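Local coordinates for A223 penton protein C-terminal domain-containing protein (Sulfolobus turreted icosahedral virus, PDB 4IL7) that is a structural protein of the viral capsid, probably contributing a jelly-roll domain to the penton at the icosahedral vertices, at residues A[91-96]-A[140-145]; A[98-103]-A[154-159]; A[116-121]-A[135-140]. The protein carries 1 engineered substitution. All coordinates share one frame; numbering follows the deposited sequence.

Overall arrangement
All three contacts belong to one antiparallel jelly roll of two four-stranded sheets. Interactions 1 and 2 are antiparallel strand pairings in opposite sheets: interaction 1 joins the outermost strand 86-92 to 141-147, interaction 2 the two central strands 97-104 and 150-158. Interaction 2 is the longer ladder, nearer the middle of the domain, with buried aliphatic side chains between the sheets. Interaction 1 combines an apolar inner face with a more exposed polar one. Interaction 3, centred about 13 Å from the centre of the chain, joins exposed turns by apolar packing and a water bridge, without direct hydrogen bonds, and shares Thr-140 with interaction 1.

Interaction 1. Residues A[91-96]-A[140-145]. Engineered in segment 140-145: Met-145 (natural residue Leu).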
ATOM      1  N   TYR A  91      -2.306   6.867  -6.153  1.00 23.86           N
ATOM      2  CA  TYR A  91      -1.717   7.778  -5.156  1.00 24.24           C
ATOM      3  C   TYR A  91      -0.266   7.974  -5.490  1.00 24.69           C
ATOM      4  O   TYR A  91       0.382   7.054  -5.981  1.00 24.88           O
ATOM      5  CB  TYR A  91      -1.849   7.226  -3.713  1.00 24.47           C
ATOM      6  CG  TYR A  91      -3.282   6.972  -3.396  1.00 24.54           C
ATOM      7  CD1 TYR A  91      -4.111   7.975  -3.006  1.00 25.48           C
ATOM      8  CD2 TYR A  91      -3.812   5.720  -3.574  1.00 23.09           C
ATOM      9  CE1 TYR A  91      -5.476   7.757  -2.785  1.00 26.62           C
ATOM     10  CE2 TYR A  91      -5.133   5.473  -3.380  1.00 24.35           C
ATOM     11  CZ  TYR A  91      -5.973   6.488  -3.064  1.00 25.82           C
ATOM     12  OH  TYR A  91      -7.274   6.213  -2.884  1.00 27.57           O
ATOM     13  N   THR A  92       0.256   9.142  -5.148  1.00 27.44           N
ATOM     14  CA  THR A  92       1.653   9.471  -5.333  1.00 28.29           C
ATOM     15  C   THR A  92       2.358   9.492  -4.005  1.00 28.26           C
ATOM     16  O   THR A  92       1.913  10.147  -3.058  1.00 32.51           O
ATOM     17  CB  THR A  92       1.799  10.845  -6.020  1.00 31.83           C
ATOM     18  OG1 THR A  92       1.211  10.760  -7.313  1.00 36.31           O
ATOM     19  CG2 THR A  92       3.289  11.229  -6.173  1.00 35.44           C
ATOM     20  N   ILE A  93       3.455   8.784  -3.905  1.00 26.22           N
ATOM     21  CA  ILE A  93       4.243   8.788  -2.700  1.00 28.87           C
ATOM     22  C   ILE A  93       5.136  10.050  -2.723  1.00 32.19           C
ATOM     23  O   ILE A  93       5.856  10.268  -3.684  1.00 33.61           O
ATOM     24  CB  ILE A  93       5.050   7.481  -2.640  1.00 34.60           C
ATOM     25  CG1 ILE A  93       4.061   6.308  -2.455  1.00 35.42           C
ATOM     26  CG2 ILE A  93       6.074   7.535  -1.535  1.00 38.79           C
ATOM     27  CD1 ILE A  93       4.643   4.943  -2.707  1.00 36.76           C
ATOM     28  N   PRO A  94       5.078  10.884  -1.671  1.00 34.31           N
ATOM     29  CA  PRO A  94       5.666  12.237  -1.774  1.00 41.98           C
ATOM     30  C   PRO A  94       7.162  12.346  -1.513  1.00 43.99           C
ATOM     31  O   PRO A  94       7.760  13.377  -1.859  1.00 53.40           O
ATOM     32  CB  PRO A  94       4.903  13.006  -0.697  1.00 48.52           C
ATOM     33  CG  PRO A  94       4.647  11.991   0.358  1.00 43.69           C
ATOM     34  CD  PRO A  94       4.321  10.722  -0.414  1.00 37.10           C
ATOM     35  N   ALA A  95       7.757  11.344  -0.883  1.00 38.45           N
ATOM     36  CA  ALA A  95       9.145  11.437  -0.464  1.00 36.95           C
ATOM     37  C   ALA A  95       9.829  10.097  -0.492  1.00 37.57           C
ATOM     38  O   ALA A  95       9.198   9.070  -0.690  1.00 32.32           O
ATOM     39  CB  ALA A  95       9.226  12.034   0.935  1.00 39.78           C
ATOM     40  N   ASN A  96      11.142  10.114  -0.339  1.00 34.87           N
ATOM     41  CA  ASN A  96      11.887   8.910  -0.053  1.00 31.54           C
ATOM     42  C   ASN A  96      11.558   8.428   1.349  1.00 33.13           C
ATOM     43  O   ASN A  96      11.462   9.231   2.293  1.00 37.17           O
ATOM     44  CB  ASN A  96      13.406   9.127  -0.158  1.00 36.05           C
ATOM     45  CG  ASN A  96      13.895   9.502  -1.554  1.00 39.84           C
ATOM     46  OD1 ASN A  96      13.185   9.517  -2.556  1.00 36.36           O
ATOM     47  ND2 ASN A  96      15.175   9.813  -1.600  1.00 56.15           N
ATOM     48  N   THR A 140       7.021   7.657  -6.532  1.00 21.64           N
ATOM     49  CA  THR A 140       6.483   6.316  -6.789  1.00 19.85           C
ATOM     50  C   THR A 140       4.961   6.381  -6.773  1.00 18.27           C
ATOM     51  O   THR A 140       4.377   7.093  -5.932  1.00 21.02           O
ATOM     52  CB  THR A 140       7.014   5.325  -5.729  1.00 19.88           C
ATOM     53  OG1 THR A 140       8.436   5.255  -5.852  1.00 22.23           O
ATOM     54  CG2 THR A 140       6.447   3.925  -5.925  1.00 19.05           C
ATOM     55  N   GLN A 141       4.281   5.712  -7.678  1.00 17.68           N
ATOM     56  CA  GLN A 141       2.845   5.653  -7.727  1.00 18.43           C
ATOM     57  C   GLN A 141       2.339   4.343  -7.213  1.00 16.39           C
ATOM     58  O   GLN A 141       2.873   3.282  -7.500  1.00 17.68           O
ATOM     59  CB  GLN A 141       2.426   5.785  -9.161  1.00 20.87           C
ATOM     60  CG  GLN A 141       2.823   7.133  -9.779  1.00 29.30           C
ATOM     61  CD  GLN A 141       2.013   8.251  -9.301  1.00 33.63           C
ATOM     62  OE1 GLN A 141       2.541   9.161  -8.687  1.00 39.19           O
ATOM     63  NE2 GLN A 141       0.724   8.214  -9.600  1.00 39.15           N
ATOM     64  N   ILE A 142       1.261   4.387  -6.452  1.00 16.76           N
ATOM     65  CA  ILE A 142       0.471   3.196  -6.092  1.00 14.41           C
ATOM     66  C   ILE A 142      -0.586   3.060  -7.145  1.00 14.83           C
ATOM     67  O   ILE A 142      -1.546   3.875  -7.223  1.00 17.68           O
ATOM     68  CB  ILE A 142      -0.199   3.363  -4.717  1.00 15.12           C
ATOM     69  CG1 ILE A 142       0.842   3.626  -3.658  1.00 15.99           C
ATOM     70  CG2 ILE A 142      -1.030   2.118  -4.400  1.00 16.97           C
ATOM     71  CD1 ILE A 142       0.252   3.922  -2.277  1.00 18.38           C
ATOM     72  N   THR A 143      -0.442   2.128  -8.079  0.50 15.35           N
ATOM     73  CA  THR A 143      -1.402   2.020  -9.173  0.50 17.57           C
ATOM     74  C   THR A 143      -2.552   1.050  -8.947  0.50 16.02           C
ATOM     75  O   THR A 143      -3.587   1.176  -9.550  0.50 19.06           O
ATOM     76  CB  THR A 143      -0.667   1.668 -10.483  0.50 16.92           C
ATOM     77  OG1 THR A 143      -0.035   0.394 -10.245  0.50 15.33           O
ATOM     78  CG2 THR A 143       0.444   2.691 -10.693  0.50 23.98           C
ATOM     79  N   ASN A 144      -2.366   0.032  -8.120  1.00 14.70           N
ATOM     80  CA  ASN A 144      -3.442  -0.942  -7.891  0.50 13.94           C
ATOM     81  C   ASN A 144      -3.220  -1.604  -6.535  1.00 13.82           C
ATOM     82  O   ASN A 144      -2.074  -1.801  -6.132  1.00 14.74           O
ATOM     83  CB  ASN A 144      -3.514  -2.071  -8.957  0.50 13.81           C
ATOM     84  CG  ASN A 144      -4.609  -3.137  -8.666  0.50 15.28           C
ATOM     85  OD1 ASN A 144      -4.347  -4.164  -7.968  0.50 17.98           O
ATOM     86  ND2 ASN A 144      -5.814  -2.906  -9.136  0.50 19.29           N
ATOM     87  N   MET A 145      -4.318  -1.976  -5.915  1.00 13.56           N
ATOM     88  CA  MET A 145      -4.250  -2.932  -4.837  0.50 12.42           C
ATOM     89  C   MET A 145      -5.498  -3.832  -4.972  1.00 13.46           C
ATOM     90  O   MET A 145      -6.616  -3.354  -5.282  1.00 14.85           O
ATOM     91  CB  MET A 145      -4.089  -2.200  -3.456  0.50 10.43           C
ATOM     92  CG  MET A 145      -4.576  -3.176  -2.266  0.50 12.39           C
ATOM     93  SD  MET A 145      -4.862  -2.382  -0.662  0.50 12.56           S
ATOM     94  CE  MET A 145      -3.260  -1.503  -0.517  0.50 12.70           C
TER
HETATM   95  O   HOH W   1      -1.608   9.233  -8.676  1.00 41.28           O
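Tyr-91 and Ile-142 face each other as an antiparallel hydrogen-bonded pair and, with Ile-93, bury most of the surface in this contact. The amide of Ile-142 donates a hydrogen bond from its N to Tyr-91 O at 2.8 Å, while the return bond from Tyr-91 N to Ile-142 O is longer, 3.3 Å. Their side chains share the face turned to the second sheet, where Ile-142 also touches Ile-155: Ile-142 CD1 comes to 4.2 Å from Tyr-91 CB, and Ile-142 CB lies at the edge of the Tyr-91 ring, near the ring plane. Ile-93, just past the strand, adds a straight bond from its N to Thr-140 O, 2.8 Å and 173° at the proton. CG1 of Ile-93 sits beside the backbone N (chi1 -67°), and beyond it CD1 lies alongside Thr-140, 3.8 Å from its CG2, while also reaching Ile-142 CG1 at 4.1 Å. On the other face Gln-141, bent at chi2 (-73°), turns its OE1 toward the Thr-92 hydroxyl, and its NE2 donates to a water at 2.7 Å. The chemistry is thus two-sided: backbone bonds set the register, aliphatic packing closes the inner face, and a hydrated polar pair occupies the outer one.

Interaction 2. Residues A[98-103]-A[154-159]; sequences YLIISI and LIYEEV
Ile-100 O is held by two groups of the neighbouring strand: Tyr-156 N donates to it at 3.0 Å, and the CA-H of Ile-155 approaches it at 3.3 Å between Ile-155 CA and that oxygen. In return Ile-100 N donates to Tyr-156 O at 2.8 Å, nearly along the C=O axis, and reciprocal bonds of the same kind link Tyr-98 with Glu-158 and Ser-102 with Leu-154. Side chains then fill the two faces differently. On one, Ile-100 lies over the ring of Tyr-156 in a CH-pi contact, its CB 3.8 Å from the ring centroid and 14° off the normal. The ring gets there because Tyr-156 CG stands between the backbone N and the carbonyl carbon (chi1 60°), which leans it across toward strand 97-104, and Ile-100 CG2 touches its CZ at 3.6 Å. On the other, buried face Leu-99 CD1 packs on Ile-155 CG2 at 3.6 Å, and Ile-155 continues to Ile-142 and Met-145 (an engineered residue) of the opposing sheet. Regular antiparallel pairing of strands 97-104 and 150-158, the third and eighth of the domain, corresponds to the central pair of the BIDG sheet of a viral jelly roll.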
ATOM      1  N   TYR A  98       9.784   4.736   3.689  1.00 26.86           N
ATOM      2  CA  TYR A  98       9.150   3.434   3.719  1.00 24.09           C
ATOM      3  C   TYR A  98       7.642   3.603   3.590  1.00 21.77           C
ATOM      4  O   TYR A  98       6.981   4.239   4.422  1.00 22.46           O
ATOM      5  CB  TYR A  98       9.480   2.678   4.996  1.00 27.11           C
ATOM      6  CG  TYR A  98      10.931   2.403   5.112  1.00 34.82           C
ATOM      7  CD1 TYR A  98      11.482   1.297   4.495  1.00 34.11           C
ATOM      8  CD2 TYR A  98      11.758   3.293   5.768  1.00 40.14           C
ATOM      9  CE1 TYR A  98      12.845   1.058   4.560  1.00 47.30           C
ATOM     10  CE2 TYR A  98      13.111   3.080   5.842  1.00 69.02           C
ATOM     11  CZ  TYR A  98      13.663   1.961   5.230  1.00 54.32           C
ATOM     12  OH  TYR A  98      15.014   1.726   5.308  1.00108.80           O
ATOM     13  N   LEU A  99       7.101   3.002   2.550  1.00 20.75           N
ATOM     14  CA  LEU A  99       5.666   2.874   2.385  1.00 18.58           C
ATOM     15  C   LEU A  99       5.157   1.786   3.311  1.00 18.26           C
ATOM     16  O   LEU A  99       5.630   0.626   3.320  1.00 20.54           O
ATOM     17  CB  LEU A  99       5.324   2.501   0.976  1.00 18.54           C
ATOM     18  CG  LEU A  99       3.835   2.430   0.640  1.00 17.95           C
ATOM     19  CD1 LEU A  99       3.181   3.789   0.735  1.00 18.36           C
ATOM     20  CD2 LEU A  99       3.627   1.850  -0.750  1.00 19.81           C
ATOM     21  N   ILE A 100       4.177   2.162   4.131  1.00 17.05           N
ATOM     22  CA  ILE A 100       3.540   1.231   5.032  1.00 17.50           C
ATOM     23  C   ILE A 100       2.097   1.010   4.609  1.00 16.27           C
ATOM     24  O   ILE A 100       1.318   1.948   4.509  1.00 16.11           O
ATOM     25  CB  ILE A 100       3.570   1.716   6.510  1.00 20.42           C
ATOM     26  CG1 ILE A 100       4.971   2.115   6.946  1.00 24.34           C
ATOM     27  CG2 ILE A 100       2.945   0.685   7.411  1.00 19.23           C
ATOM     28  CD1 ILE A 100       5.923   0.975   6.982  1.00 29.16           C
ATOM     29  N   ILE A 101       1.737  -0.250   4.411  1.00 15.84           N
ATOM     30  CA  ILE A 101       0.393  -0.670   4.088  1.00 15.00           C
ATOM     31  C   ILE A 101      -0.045  -1.534   5.224  1.00 14.54           C
ATOM     32  O   ILE A 101       0.508  -2.627   5.450  1.00 16.87           O
ATOM     33  CB  ILE A 101       0.301  -1.430   2.758  1.00 16.46           C
ATOM     34  CG1 ILE A 101       0.922  -0.617   1.579  1.00 17.82           C
ATOM     35  CG2 ILE A 101      -1.164  -1.745   2.471  1.00 16.46           C
ATOM     36  CD1 ILE A 101       2.218  -1.193   1.186  1.00 21.13           C
ATOM     37  N   SER A 102      -0.993  -1.043   6.004  1.00 14.52           N
ATOM     38  CA  SER A 102      -1.539  -1.804   7.155  1.00 14.08           C
ATOM     39  C   SER A 102      -2.907  -2.323   6.785  1.00 13.60           C
ATOM     40  O   SER A 102      -3.840  -1.546   6.597  1.00 14.55           O
ATOM     41  CB  SER A 102      -1.622  -0.898   8.379  1.00 16.63           C
ATOM     42  OG  SER A 102      -2.146  -1.595   9.481  1.00 22.30           O
ATOM     43  N   ILE A 103      -3.059  -3.629   6.652  0.50 20.41           N
ATOM     44  CA  ILE A 103      -4.325  -4.250   6.257  0.50 19.31           C
ATOM     45  C   ILE A 103      -4.854  -4.985   7.448  0.50 20.11           C
ATOM     46  O   ILE A 103      -4.165  -5.875   7.997  0.50 21.01           O
ATOM     47  CB  ILE A 103      -4.091  -5.223   5.088  0.50 19.03           C
ATOM     48  CG1 ILE A 103      -3.407  -4.579   3.884  0.50 19.28           C
ATOM     49  CG2 ILE A 103      -5.435  -5.833   4.696  0.50 19.35           C
ATOM     50  CD1 ILE A 103      -4.225  -3.467   3.223  0.50 19.20           C
ATOM     51  N   LEU A 154      -4.986   1.031   5.493  1.00 12.06           N
ATOM     52  CA  LEU A 154      -4.293   2.248   5.905  1.00 12.03           C
ATOM     53  C   LEU A 154      -2.960   2.297   5.161  1.00 12.21           C
ATOM     54  O   LEU A 154      -2.226   1.309   5.204  1.00 13.45           O
ATOM     55  CB  LEU A 154      -4.070   2.233   7.391  1.00 12.76           C
ATOM     56  CG  LEU A 154      -3.219   3.382   7.968  1.00 14.33           C
ATOM     57  CD1 LEU A 154      -3.958   4.685   7.829  1.00 16.79           C
ATOM     58  CD2 LEU A 154      -2.811   3.067   9.390  1.00 15.41           C
ATOM     59  N   ILE A 155      -2.713   3.388   4.452  1.00 12.05           N
ATOM     60  CA  ILE A 155      -1.472   3.527   3.709  1.00 12.85           C
ATOM     61  C   ILE A 155      -0.843   4.855   4.136  1.00 13.58           C
ATOM     62  O   ILE A 155      -1.481   5.903   4.097  1.00 14.32           O
ATOM     63  CB  ILE A 155      -1.710   3.565   2.186  1.00 13.15           C
ATOM     64  CG1 ILE A 155      -2.465   2.309   1.746  1.00 13.97           C
ATOM     65  CG2 ILE A 155      -0.375   3.689   1.474  1.00 15.10           C
ATOM     66  CD1 ILE A 155      -2.802   2.250   0.272  1.00 15.08           C
ATOM     67  N   TYR A 156       0.406   4.804   4.576  1.00 14.71           N
ATOM     68  CA  TYR A 156       1.120   6.009   4.941  1.00 15.24           C
ATOM     69  C   TYR A 156       2.603   5.772   4.656  1.00 16.89           C
ATOM     70  O   TYR A 156       3.010   4.680   4.341  1.00 17.59           O
ATOM     71  CB  TYR A 156       0.938   6.329   6.459  1.00 15.66           C
ATOM     72  CG  TYR A 156       1.397   5.323   7.467  1.00 17.10           C
ATOM     73  CD1 TYR A 156       0.603   4.287   7.868  1.00 17.32           C
ATOM     74  CD2 TYR A 156       2.655   5.440   8.066  1.00 20.44           C
ATOM     75  CE1 TYR A 156       1.025   3.372   8.808  1.00 20.05           C
ATOM     76  CE2 TYR A 156       3.062   4.547   9.041  1.00 21.42           C
ATOM     77  CZ  TYR A 156       2.266   3.524   9.444  1.00 21.17           C
ATOM     78  OH  TYR A 156       2.684   2.624  10.402  1.00 24.79           O
ATOM     79  N   GLU A 157       3.401   6.831   4.708  1.00 19.07           N
ATOM     80  CA  GLU A 157       4.854   6.741   4.474  1.00 20.21           C
ATOM     81  C   GLU A 157       5.620   7.288   5.660  1.00 20.62           C
ATOM     82  O   GLU A 157       5.368   8.394   6.138  1.00 24.46           O
ATOM     83  CB  GLU A 157       5.256   7.537   3.249  1.00 21.98           C
ATOM     84  CG  GLU A 157       6.705   7.343   2.887  1.00 22.05           C
ATOM     85  CD  GLU A 157       7.224   8.136   1.729  1.00 21.29           C
ATOM     86  OE1 GLU A 157       6.615   9.137   1.299  1.00 24.68           O
ATOM     87  OE2 GLU A 157       8.271   7.643   1.231  1.00 25.62           O
ATOM     88  N   GLU A 158       6.592   6.490   6.119  0.50 22.28           N
ATOM     89  CA  GLU A 158       7.553   6.882   7.135  0.50 25.08           C
ATOM     90  C   GLU A 158       8.651   7.636   6.395  0.50 30.56           C
ATOM     91  O   GLU A 158       9.286   7.070   5.510  0.50 28.61           O
ATOM     92  CB  GLU A 158       8.178   5.650   7.813  0.50 28.01           C
ATOM     93  CG  GLU A 158       7.243   4.683   8.529  0.50 28.58           C
ATOM     94  CD  GLU A 158       7.959   3.678   9.443  0.50 37.47           C
ATOM     95  OE1 GLU A 158       7.341   2.619   9.762  0.50 38.03           O
ATOM     96  OE2 GLU A 158       9.114   3.939   9.854  0.50 41.35           O
ATOM     97  N   VAL A 159       8.866   8.899   6.740  1.00 28.39           N
ATOM     98  CA  VAL A 159       9.861   9.718   6.049  1.00 32.40           C
ATOM     99  C   VAL A 159      10.876  10.290   7.047  1.00 47.84           C
ATOM    100  O   VAL A 159      10.720  10.130   8.280  1.00 49.90           O
ATOM    101  CB  VAL A 159       9.163  10.844   5.293  1.00 37.70           C
TER

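Interaction 3. Residues A[116-121]-A[135-140]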
ATOM      1  N   LEU A 116       3.182  -1.007  -7.583  1.00 13.36           N
ATOM      2  CA  LEU A 116       3.837   0.277  -7.556  1.00 13.37           C
ATOM      3  C   LEU A 116       4.553   0.562  -8.836  1.00 13.33           C
ATOM      4  O   LEU A 116       5.124  -0.384  -9.441  1.00 15.54           O
ATOM      5  CB  LEU A 116       4.872   0.364  -6.442  1.00 14.83           C
ATOM      6  CG  LEU A 116       4.425   0.022  -5.016  1.00 15.07           C
ATOM      7  CD1 LEU A 116       5.532   0.197  -4.002  1.00 17.51           C
ATOM      8  CD2 LEU A 116       3.235   0.840  -4.577  1.00 14.99           C
ATOM      9  N   THR A 117       4.648   1.792  -9.273  1.00 14.52           N
ATOM     10  CA  THR A 117       5.413   2.165 -10.439  1.00 15.05           C
ATOM     11  C   THR A 117       6.317   3.314 -10.118  1.00 16.64           C
ATOM     12  O   THR A 117       5.896   4.261  -9.459  1.00 18.39           O
ATOM     13  CB  THR A 117       4.495   2.439 -11.621  1.00 16.89           C
ATOM     14  OG1 THR A 117       3.795   3.697 -11.461  1.00 23.40           O
ATOM     15  CG2 THR A 117       3.554   1.387 -11.893  1.00 16.85           C
ATOM     16  N   ILE A 118       7.559   3.285 -10.580  1.00 20.22           N
ATOM     17  CA  ILE A 118       8.485   4.384 -10.396  1.00 20.67           C
ATOM     18  C   ILE A 118       9.206   4.494 -11.721  1.00 19.19           C
ATOM     19  O   ILE A 118       9.856   3.539 -12.195  1.00 18.88           O
ATOM     20  CB  ILE A 118       9.438   4.171  -9.195  1.00 23.57           C
ATOM     21  CG1 ILE A 118      10.466   5.289  -9.087  1.00 27.16           C
ATOM     22  CG2 ILE A 118      10.172   2.836  -9.191  1.00 22.53           C
ATOM     23  CD1 ILE A 118       9.886   6.672  -8.807  1.00 27.93           C
ATOM     24  N   GLY A 119       9.106   5.614 -12.399  1.00 23.02           N
ATOM     25  CA  GLY A 119       9.750   5.778 -13.684  1.00 21.51           C
ATOM     26  C   GLY A 119       9.268   4.702 -14.647  1.00 20.25           C
ATOM     27  O   GLY A 119       8.102   4.515 -14.861  1.00 24.47           O
ATOM     28  N   SER A 120      10.211   3.931 -15.173  1.00 18.97           N
ATOM     29  CA  SER A 120       9.962   2.876 -16.119  1.00 17.17           C
ATOM     30  C   SER A 120       9.876   1.477 -15.483  1.00 16.46           C
ATOM     31  O   SER A 120       9.784   0.500 -16.192  1.00 19.35           O
ATOM     32  CB  SER A 120      11.018   2.950 -17.219  1.00 18.50           C
ATOM     33  OG  SER A 120      12.329   2.942 -16.672  1.00 18.17           O
ATOM     34  N   THR A 121       9.822   1.406 -14.161  1.00 15.09           N
ATOM     35  CA  THR A 121       9.731   0.167 -13.418  1.00 15.00           C
ATOM     36  C   THR A 121       8.395  -0.052 -12.776  1.00 13.49           C
ATOM     37  O   THR A 121       7.849   0.864 -12.140  1.00 16.68           O
ATOM     38  CB  THR A 121      10.772   0.208 -12.332  1.00 16.50           C
ATOM     39  OG1 THR A 121      12.082   0.309 -12.960  1.00 19.85           O
ATOM     40  CG2 THR A 121      10.808  -1.058 -11.481  1.00 19.35           C
ATOM     41  N   PRO A 135      10.440  -0.093   0.933  1.00 23.97           N
ATOM     42  CA  PRO A 135      11.227   1.087   0.591  1.00 26.17           C
ATOM     43  C   PRO A 135      10.802   1.687  -0.726  1.00 23.86           C
ATOM     44  O   PRO A 135      10.630   0.961  -1.694  1.00 26.22           O
ATOM     45  CB  PRO A 135      12.661   0.532   0.493  1.00 32.88           C
ATOM     46  CG  PRO A 135      12.618  -0.774   1.176  1.00 36.10           C
ATOM     47  CD  PRO A 135      11.249  -1.310   1.019  1.00 27.92           C
ATOM     48  N   VAL A 136      10.631   2.992  -0.768  1.00 22.76           N
ATOM     49  CA  VAL A 136      10.197   3.689  -1.925  1.00 22.81           C
ATOM     50  C   VAL A 136      10.939   5.045  -2.105  1.00 25.08           C
ATOM     51  O   VAL A 136      11.402   5.680  -1.136  1.00 25.11           O
ATOM     52  CB  VAL A 136       8.671   3.959  -1.904  1.00 22.54           C
ATOM     53  CG1 VAL A 136       7.905   2.651  -1.996  1.00 21.46           C
ATOM     54  CG2 VAL A 136       8.237   4.755  -0.690  1.00 22.64           C
ATOM     55  N   ILE A 137      11.036   5.481  -3.351  1.00 26.07           N
ATOM     56  CA  ILE A 137      11.574   6.796  -3.626  1.00 27.85           C
ATOM     57  C   ILE A 137      10.419   7.737  -4.012  1.00 25.88           C
ATOM     58  O   ILE A 137       9.302   7.341  -4.410  1.00 25.23           O
ATOM     59  CB  ILE A 137      12.730   6.786  -4.643  1.00 32.62           C
ATOM     60  CG1 ILE A 137      12.159   6.664  -6.017  1.00 31.37           C
ATOM     61  CG2 ILE A 137      13.643   5.584  -4.383  1.00 38.05           C
ATOM     62  CD1 ILE A 137      13.237   6.711  -7.074  1.00 36.02           C
ATOM     63  N   ALA A 138      10.679   9.002  -3.802  1.00 28.51           N
ATOM     64  CA  ALA A 138       9.737  10.064  -4.118  1.00 28.54           C
ATOM     65  C   ALA A 138       9.152   9.972  -5.510  1.00 26.62           C
ATOM     66  O   ALA A 138       9.884   9.743  -6.491  1.00 29.20           O
ATOM     67  CB  ALA A 138      10.414  11.398  -3.928  1.00 31.83           C
ATOM     68  N   GLY A 139       7.847  10.107  -5.618  1.00 26.99           N
ATOM     69  CA  GLY A 139       7.135  10.086  -6.881  1.00 26.46           C
ATOM     70  C   GLY A 139       6.677   8.701  -7.317  1.00 22.49           C
ATOM     71  O   GLY A 139       5.972   8.569  -8.314  1.00 26.82           O
ATOM     72  N   THR A 140       7.021   7.657  -6.532  1.00 21.64           N
ATOM     73  CA  THR A 140       6.483   6.316  -6.789  1.00 19.85           C
ATOM     74  C   THR A 140       4.961   6.381  -6.773  1.00 18.27           C
ATOM     75  O   THR A 140       4.377   7.093  -5.932  1.00 21.02           O
ATOM     76  CB  THR A 140       7.014   5.325  -5.729  1.00 19.88           C
ATOM     77  OG1 THR A 140       8.436   5.255  -5.852  1.00 22.23           O
ATOM     78  CG2 THR A 140       6.447   3.925  -5.925  1.00 19.05           C
TER
HETATM   79  O   HOH W   2       7.192   7.539 -11.045  1.00 36.59           O
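Ile-118 and Ile-137 lead the apolar packing between 116-121 and 135-140. Ile-118 reaches over with CG1 anti to its backbone N (chi1 176°), bringing CD1 to 3.6 Å from Ile-137 CG1; the two side chains cross at about a right angle, and the same methyl borders Thr-140 OG1. Deeper in, Leu-116 CD1 meets Val-136 CG1 at 4.0 Å, also crosswise, and Leu-116 CB lies 3.9 Å from Thr-140 CG2. Between the backbones there is a CA-H...O contact, Thr-140 CA to Thr-117 O at 3.4 Å. No direct hydrogen bond joins the two segments. Within 135-140, Ile-137 O accepts from Thr-140 N and, at 2.7 Å, from Thr-140 OG1, both coming from the same face of its carbonyl plane; the bond from OG1 keeps the hydroxyl beside the Ile-118 methyl. Solvent supplies a polar link across, one water accepting from Gly-119 N at 3.0 Å and donating to Gly-139 O at 3.2 Å. Both glycines have positive phi, in a type II' turn (Ile-118 to Thr-121) and a type II turn (Ile-137 to Thr-140). The first closes the hairpin of strands 110-118 and 121-128, the second lies between 130-136 and 141-147; they correspond to the E-F and G-H connections of a jelly roll.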